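Local coordinates for protein tRNA (guanine(26)-N(2))-dimethyltransferase (Pyrococcus horikoshii, PDB 2DUL) that probably dimethylates the N2 amino group of guanine 26 in a number of tRNAs, using S-adenosyl-L-methionine as the methyl donor, at residues G189-E194 with I318-D323; G196-V201 with P275-P280. All coordinates share one frame; numbering follows the deposited sequence.

Contact 1: residues G189-E194 with I318-D323; sequences GELCHE and IPLFYD
With chi1 at -173°, Glu-194 swings CG to the side opposite its backbone N and runs straight on, which carries the carboxylate from helix 192-209 to the backbone of Leu-320. In Phe-321, by contrast, CG lies between N and the carbonyl carbon (chi1 59°), which brings the ring nearer to 189-194. Leu-320 N donates to Glu-194 OE2 at 2.7 Å, reaching the oxygen from above the carboxylate plane. The other oxygen, OE1, lies in the plane of the Phe-321 ring, 3.3 Å from CD2 at its edge. Over one ring face sits Leu-191 CD1, 4.2 Å from the centroid, a CH-pi contact. Farther along, Glu-190 CB packs on Asp-323 CB at 3.7 Å, and two waters bridge these residues: one joins Glu-190 OE2 to Asp-323 N, the other Glu-190 O to Asp-323 OD2. Both carboxylates have further partners: Glu-190 OE1 in a salt bridge with Arg-330 NH2, and Asp-323 OD1 with Ala-326 N, Asp-323 being the N-cap of helix 324-331. Cut back to an alanine here, Glu-194 would probably leave Leu-320 N without this acceptor and Arg-198 and Lys-363 without their common counter-charge. Outside the two segments, buried Glu-194 pairs with both these bases, and its carboxylate is likely to stay ionised while tying the helix to 318-323.

Contact 2: residues G196-V201 with P275-P280; sequences GTRILV and PVWLGP
Trp-277 and Arg-198 present the flat groups where helix 192-209 crosses edge strand 273-277 of a three-stranded antiparallel sheet, the axes of 196-201 and 275-277 lying at 90° and 5.5 Å apart. Val-201 CG1 covers one face of the indole, 3.6 Å from the centroid of the five-membered ring in a CH-pi contact, and Gly-279 N lies over the opposite face. At the indole edge, NE1 donates to Pro-280 O, which probably limits the ring's rotation. The Arg-198 guanidinium uses its edge: NH2 gives nearly straight bonds to Trp-277 O (2.9 Å, 165°) and Gly-279 O (3.0 Å, 163°), both acceptors near its plane. Trp-277 O is met from above its carbonyl plane, whereas the NH2 bond to Gly-279 O lies in the carbonyl plane of Gly-279. CB, CG and CD of the extended Arg-198 chain run alongside Trp-277 O, with CD at 3.2 Å. NE forms a salt bridge with Glu-194, one turn earlier on the helix, which is likely to steady the guanidinium that grips the turn after the strand. Beside it the backbones join directly, Trp-277 N donating to Arg-198 O at 3.0 Å. Ile-199 CG1 meets Val-276 CG1, and a water donates to both Ile-199 O and Pro-275 O.

Followed from the N terminus, the chain first reaches 189-194, which opens contact 1, and then, along the same helix 192-209, segment 196-201, which opens contact 2. Strands 213-223 and 226-235, at one end of the nine-stranded sheet, come next. The chain then enters, after helix 237-244, the three-stranded sheet of 247-252, 259-263 and 273-277, where 275-280 closes contact 2. Helices 284-295 and 302-314 follow before 318-323 closes contact 1, so the smaller loop lies wholly within the larger and the two do not cross. Helix 192-209 is thus tied to two further sheets, those containing strands 273-277 and 322-323. The contacts also meet each other: Arg-198 NH1 lies 3.4 Å from Pro-319 CA.

Contact 1: residues G189-E194 with I318-D323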
loop_
_atom_site.group_PDB
_atom_site.type_symbol
_atom_site.label_atom_id
_atom_site.label_comp_id
_atom_site.label_asym_id
_atom_site.label_seq_id
_atom_site.Cartn_x
_atom_site.Cartn_y
_atom_site.Cartn_z
ATOM N N GLY A 189 -15.987 -3.558 11.304
ATOM C CA GLY A 189 -16.950 -4.387 10.602
ATOM C C GLY A 189 -16.461 -4.865 9.248
ATOM O O GLY A 189 -15.270 -4.795 8.940
ATOM N N GLU A 190 -17.396 -5.331 8.428
ATOM C CA GLU A 190 -17.090 -5.865 7.107
ATOM C C GLU A 190 -16.359 -4.934 6.143
ATOM O O GLU A 190 -15.674 -5.400 5.238
ATOM C CB GLU A 190 -18.379 -6.355 6.434
ATOM C CG GLU A 190 -19.443 -5.279 6.280
ATOM C CD GLU A 190 -20.494 -5.323 7.375
ATOM O OE1 GLU A 190 -20.128 -5.475 8.558
ATOM O OE2 GLU A 190 -21.692 -5.196 7.050
ATOM N N LEU A 191 -16.505 -3.628 6.320
ATOM C CA LEU A 191 -15.855 -2.679 5.420
ATOM C C LEU A 191 -14.499 -2.164 5.905
ATOM O O LEU A 191 -13.814 -1.450 5.174
ATOM C CB LEU A 191 -16.785 -1.481 5.180
ATOM C CG LEU A 191 -17.875 -1.582 4.102
ATOM C CD1 LEU A 191 -18.478 -2.967 4.063
ATOM C CD2 LEU A 191 -18.933 -0.521 4.369
ATOM N N CYS A 192 -14.100 -2.545 7.115
ATOM C CA CYS A 192 -12.855 -2.039 7.693
ATOM C C CYS A 192 -11.574 -2.190 6.874
ATOM O O CYS A 192 -10.732 -1.290 6.887
ATOM C CB CYS A 192 -12.642 -2.612 9.101
ATOM S SG CYS A 192 -12.184 -4.345 9.189
ATOM N N HIS A 193 -11.410 -3.301 6.160
ATOM C CA HIS A 193 -10.208 -3.477 5.357
ATOM C C HIS A 193 -10.104 -2.352 4.321
ATOM O O HIS A 193 -9.029 -1.786 4.113
ATOM C CB HIS A 193 -10.224 -4.835 4.652
ATOM C CG HIS A 193 -10.124 -6.002 5.586
ATOM N ND1 HIS A 193 -10.377 -7.298 5.189
ATOM C CD2 HIS A 193 -9.797 -6.068 6.900
ATOM C CE1 HIS A 193 -10.216 -8.111 6.218
ATOM N NE2 HIS A 193 -9.863 -7.390 7.269
ATOM N N GLU A 194 -11.219 -2.020 3.677
ATOM C CA GLU A 194 -11.173 -0.959 2.680
ATOM C C GLU A 194 -11.117 0.425 3.316
ATOM O O GLU A 194 -10.371 1.286 2.851
ATOM C CB GLU A 194 -12.363 -1.022 1.718
ATOM C CG GLU A 194 -12.198 -0.002 0.581
ATOM C CD GLU A 194 -13.276 -0.066 -0.477
ATOM O OE1 GLU A 194 -13.881 -1.141 -0.660
ATOM O OE2 GLU A 194 -13.497 0.963 -1.156
ATOM N N ILE A 318 -14.496 1.277 -7.138
ATOM C CA ILE A 318 -15.585 2.138 -6.704
ATOM C C ILE A 318 -15.538 2.144 -5.179
ATOM O O ILE A 318 -15.074 1.178 -4.566
ATOM C CB ILE A 318 -16.927 1.578 -7.216
ATOM C CG1 ILE A 318 -18.079 2.513 -6.846
ATOM C CG2 ILE A 318 -17.147 0.184 -6.645
ATOM C CD1 ILE A 318 -19.385 2.168 -7.543
ATOM N N PRO A 319 -16.001 3.233 -4.542
ATOM C CA PRO A 319 -15.959 3.265 -3.078
ATOM C C PRO A 319 -16.825 2.225 -2.366
ATOM O O PRO A 319 -18.037 2.150 -2.570
ATOM C CB PRO A 319 -16.388 4.694 -2.747
ATOM C CG PRO A 319 -15.920 5.477 -3.942
ATOM C CD PRO A 319 -16.315 4.566 -5.089
ATOM N N LEU A 320 -16.173 1.427 -1.528
ATOM C CA LEU A 320 -16.824 0.404 -0.720
ATOM C C LEU A 320 -17.495 -0.755 -1.464
ATOM O O LEU A 320 -17.322 -0.936 -2.674
ATOM C CB LEU A 320 -17.815 1.083 0.239
ATOM C CG LEU A 320 -17.182 2.254 1.014
ATOM C CD1 LEU A 320 -18.182 2.844 2.004
ATOM C CD2 LEU A 320 -15.925 1.766 1.744
ATOM N N PHE A 321 -18.251 -1.556 -0.721
ATOM C CA PHE A 321 -18.915 -2.721 -1.292
ATOM C C PHE A 321 -19.966 -3.251 -0.333
ATOM O O PHE A 321 -20.129 -2.731 0.770
ATOM C CB PHE A 321 -17.874 -3.810 -1.576
ATOM C CG PHE A 321 -17.105 -4.256 -0.356
ATOM C CD1 PHE A 321 -17.551 -5.324 0.418
ATOM C CD2 PHE A 321 -15.929 -3.603 0.018
ATOM C CE1 PHE A 321 -16.835 -5.739 1.550
ATOM C CE2 PHE A 321 -15.206 -4.006 1.143
ATOM C CZ PHE A 321 -15.661 -5.078 1.912
ATOM N N TYR A 322 -20.683 -4.283 -0.763
ATOM C CA TYR A 322 -21.712 -4.887 0.069
ATOM C C TYR A 322 -21.274 -6.302 0.418
ATOM O O TYR A 322 -20.978 -7.102 -0.466
ATOM C CB TYR A 322 -23.056 -4.913 -0.671
ATOM C CG TYR A 322 -23.571 -3.533 -1.036
ATOM C CD1 TYR A 322 -23.799 -2.572 -0.052
ATOM C CD2 TYR A 322 -23.796 -3.178 -2.366
ATOM C CE1 TYR A 322 -24.233 -1.287 -0.383
ATOM C CE2 TYR A 322 -24.231 -1.894 -2.706
ATOM C CZ TYR A 322 -24.445 -0.956 -1.711
ATOM O OH TYR A 322 -24.862 0.319 -2.040
ATOM N N ASP A 323 -21.213 -6.598 1.711
ATOM C CA ASP A 323 -20.809 -7.923 2.172
ATOM C C ASP A 323 -22.075 -8.760 2.345
ATOM O O ASP A 323 -22.856 -8.530 3.262
ATOM C CB ASP A 323 -20.056 -7.803 3.496
ATOM C CG ASP A 323 -19.405 -9.108 3.917
ATOM O OD1 ASP A 323 -20.141 -10.056 4.276
ATOM O OD2 ASP A 323 -18.156 -9.184 3.874
HETATM O O HOH W 1 -21.978 -4.948 3.799
HETATM O O HOH W 2 -16.022 -8.384 5.159
#

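Contact 2: residues G196-V201 with P275-P280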
loop_
_atom_site.group_PDB
_atom_site.type_symbol
_atom_site.label_atom_id
_atom_site.label_comp_id
_atom_site.label_asym_id
_atom_site.label_seq_id
_atom_site.Cartn_x
_atom_site.Cartn_y
_atom_site.Cartn_z
ATOM N N GLY A 196 -9.872 1.246 6.157
ATOM C CA GLY A 196 -8.524 1.419 6.669
ATOM C C GLY A 196 -7.571 1.784 5.544
ATOM O O GLY A 196 -6.674 2.622 5.713
ATOM N N THR A 197 -7.767 1.157 4.386
ATOM C CA THR A 197 -6.925 1.416 3.227
ATOM C C THR A 197 -7.157 2.850 2.737
ATOM O O THR A 197 -6.209 3.549 2.379
ATOM C CB THR A 197 -7.224 0.414 2.078
ATOM O OG1 THR A 197 -6.881 -0.912 2.500
ATOM C CG2 THR A 197 -6.417 0.751 0.843
ATOM N N ARG A 198 -8.414 3.288 2.735
ATOM C CA ARG A 198 -8.735 4.644 2.296
ATOM C C ARG A 198 -8.283 5.678 3.321
ATOM O O ARG A 198 -7.990 6.816 2.961
ATOM C CB ARG A 198 -10.237 4.777 2.017
ATOM C CG ARG A 198 -10.642 4.084 0.729
ATOM C CD ARG A 198 -12.136 4.140 0.467
ATOM N NE ARG A 198 -12.448 3.402 -0.755
ATOM C CZ ARG A 198 -12.271 3.873 -1.985
ATOM N NH1 ARG A 198 -12.572 3.114 -3.030
ATOM N NH2 ARG A 198 -11.818 5.112 -2.175
ATOM N N ILE A 199 -8.224 5.286 4.594
ATOM C CA ILE A 199 -7.746 6.189 5.637
ATOM C C ILE A 199 -6.250 6.414 5.408
ATOM O O ILE A 199 -5.756 7.539 5.503
ATOM C CB ILE A 199 -7.967 5.608 7.067
ATOM C CG1 ILE A 199 -9.447 5.728 7.451
ATOM C CG2 ILE A 199 -7.114 6.379 8.089
ATOM C CD1 ILE A 199 -9.819 4.999 8.738
ATOM N N LEU A 200 -5.532 5.345 5.079
ATOM C CA LEU A 200 -4.095 5.445 4.828
ATOM C C LEU A 200 -3.825 6.371 3.639
ATOM O O LEU A 200 -2.972 7.253 3.706
ATOM C CB LEU A 200 -3.510 4.066 4.519
ATOM C CG LEU A 200 -2.075 3.737 4.950
ATOM C CD1 LEU A 200 -1.554 2.603 4.072
ATOM C CD2 LEU A 200 -1.177 4.947 4.844
ATOM N N VAL A 201 -4.537 6.158 2.537
ATOM C CA VAL A 201 -4.335 7.004 1.363
ATOM C C VAL A 201 -4.676 8.443 1.723
ATOM O O VAL A 201 -3.957 9.375 1.357
ATOM C CB VAL A 201 -5.226 6.556 0.184
ATOM C CG1 VAL A 201 -5.066 7.525 -0.989
ATOM C CG2 VAL A 201 -4.843 5.130 -0.240
ATOM N N PRO A 275 -11.697 11.457 7.993
ATOM C CA PRO A 275 -11.734 11.473 6.529
ATOM C C PRO A 275 -11.051 10.294 5.840
ATOM O O PRO A 275 -10.099 9.716 6.360
ATOM C CB PRO A 275 -11.075 12.808 6.184
ATOM C CG PRO A 275 -10.068 12.974 7.290
ATOM C CD PRO A 275 -10.876 12.564 8.512
ATOM N N VAL A 276 -11.574 9.931 4.675
ATOM C CA VAL A 276 -11.015 8.858 3.870
ATOM C C VAL A 276 -10.868 9.353 2.440
ATOM O O VAL A 276 -11.490 10.342 2.040
ATOM C CB VAL A 276 -11.927 7.609 3.828
ATOM C CG1 VAL A 276 -12.087 7.017 5.224
ATOM C CG2 VAL A 276 -13.289 7.983 3.234
ATOM N N TRP A 277 -10.031 8.662 1.679
ATOM C CA TRP A 277 -9.825 8.971 0.271
ATOM C C TRP A 277 -11.030 8.348 -0.433
ATOM O O TRP A 277 -11.328 7.173 -0.213
ATOM C CB TRP A 277 -8.529 8.306 -0.205
ATOM C CG TRP A 277 -8.267 8.402 -1.669
ATOM C CD1 TRP A 277 -8.399 7.407 -2.592
ATOM C CD2 TRP A 277 -7.755 9.540 -2.373
ATOM N NE1 TRP A 277 -7.990 7.851 -3.828
ATOM C CE2 TRP A 277 -7.591 9.157 -3.722
ATOM C CE3 TRP A 277 -7.413 10.845 -1.992
ATOM C CZ2 TRP A 277 -7.099 10.032 -4.697
ATOM C CZ3 TRP A 277 -6.923 11.719 -2.966
ATOM C CH2 TRP A 277 -6.772 11.304 -4.301
ATOM N N LEU A 278 -11.741 9.134 -1.240
ATOM C CA LEU A 278 -12.898 8.617 -1.976
ATOM C C LEU A 278 -12.574 8.509 -3.465
ATOM O O LEU A 278 -13.455 8.252 -4.288
ATOM C CB LEU A 278 -14.125 9.523 -1.788
ATOM C CG LEU A 278 -14.757 9.569 -0.393
ATOM C CD1 LEU A 278 -15.981 10.471 -0.407
ATOM C CD2 LEU A 278 -15.154 8.154 0.024
ATOM N N GLY A 279 -11.305 8.707 -3.804
ATOM C CA GLY A 279 -10.898 8.604 -5.191
ATOM C C GLY A 279 -10.550 7.172 -5.555
ATOM O O GLY A 279 -10.867 6.247 -4.803
ATOM N N PRO A 280 -9.899 6.952 -6.708
ATOM C CA PRO A 280 -9.507 5.616 -7.171
ATOM C C PRO A 280 -8.499 4.958 -6.231
ATOM O O PRO A 280 -7.682 5.642 -5.614
ATOM C CB PRO A 280 -8.875 5.891 -8.538
ATOM C CG PRO A 280 -9.511 7.192 -8.974
ATOM C CD PRO A 280 -9.539 7.983 -7.698
HETATM O O HOH W 3 -12.709 4.085 -5.811
HETATM O O HOH W 4 -7.383 9.954 5.809
#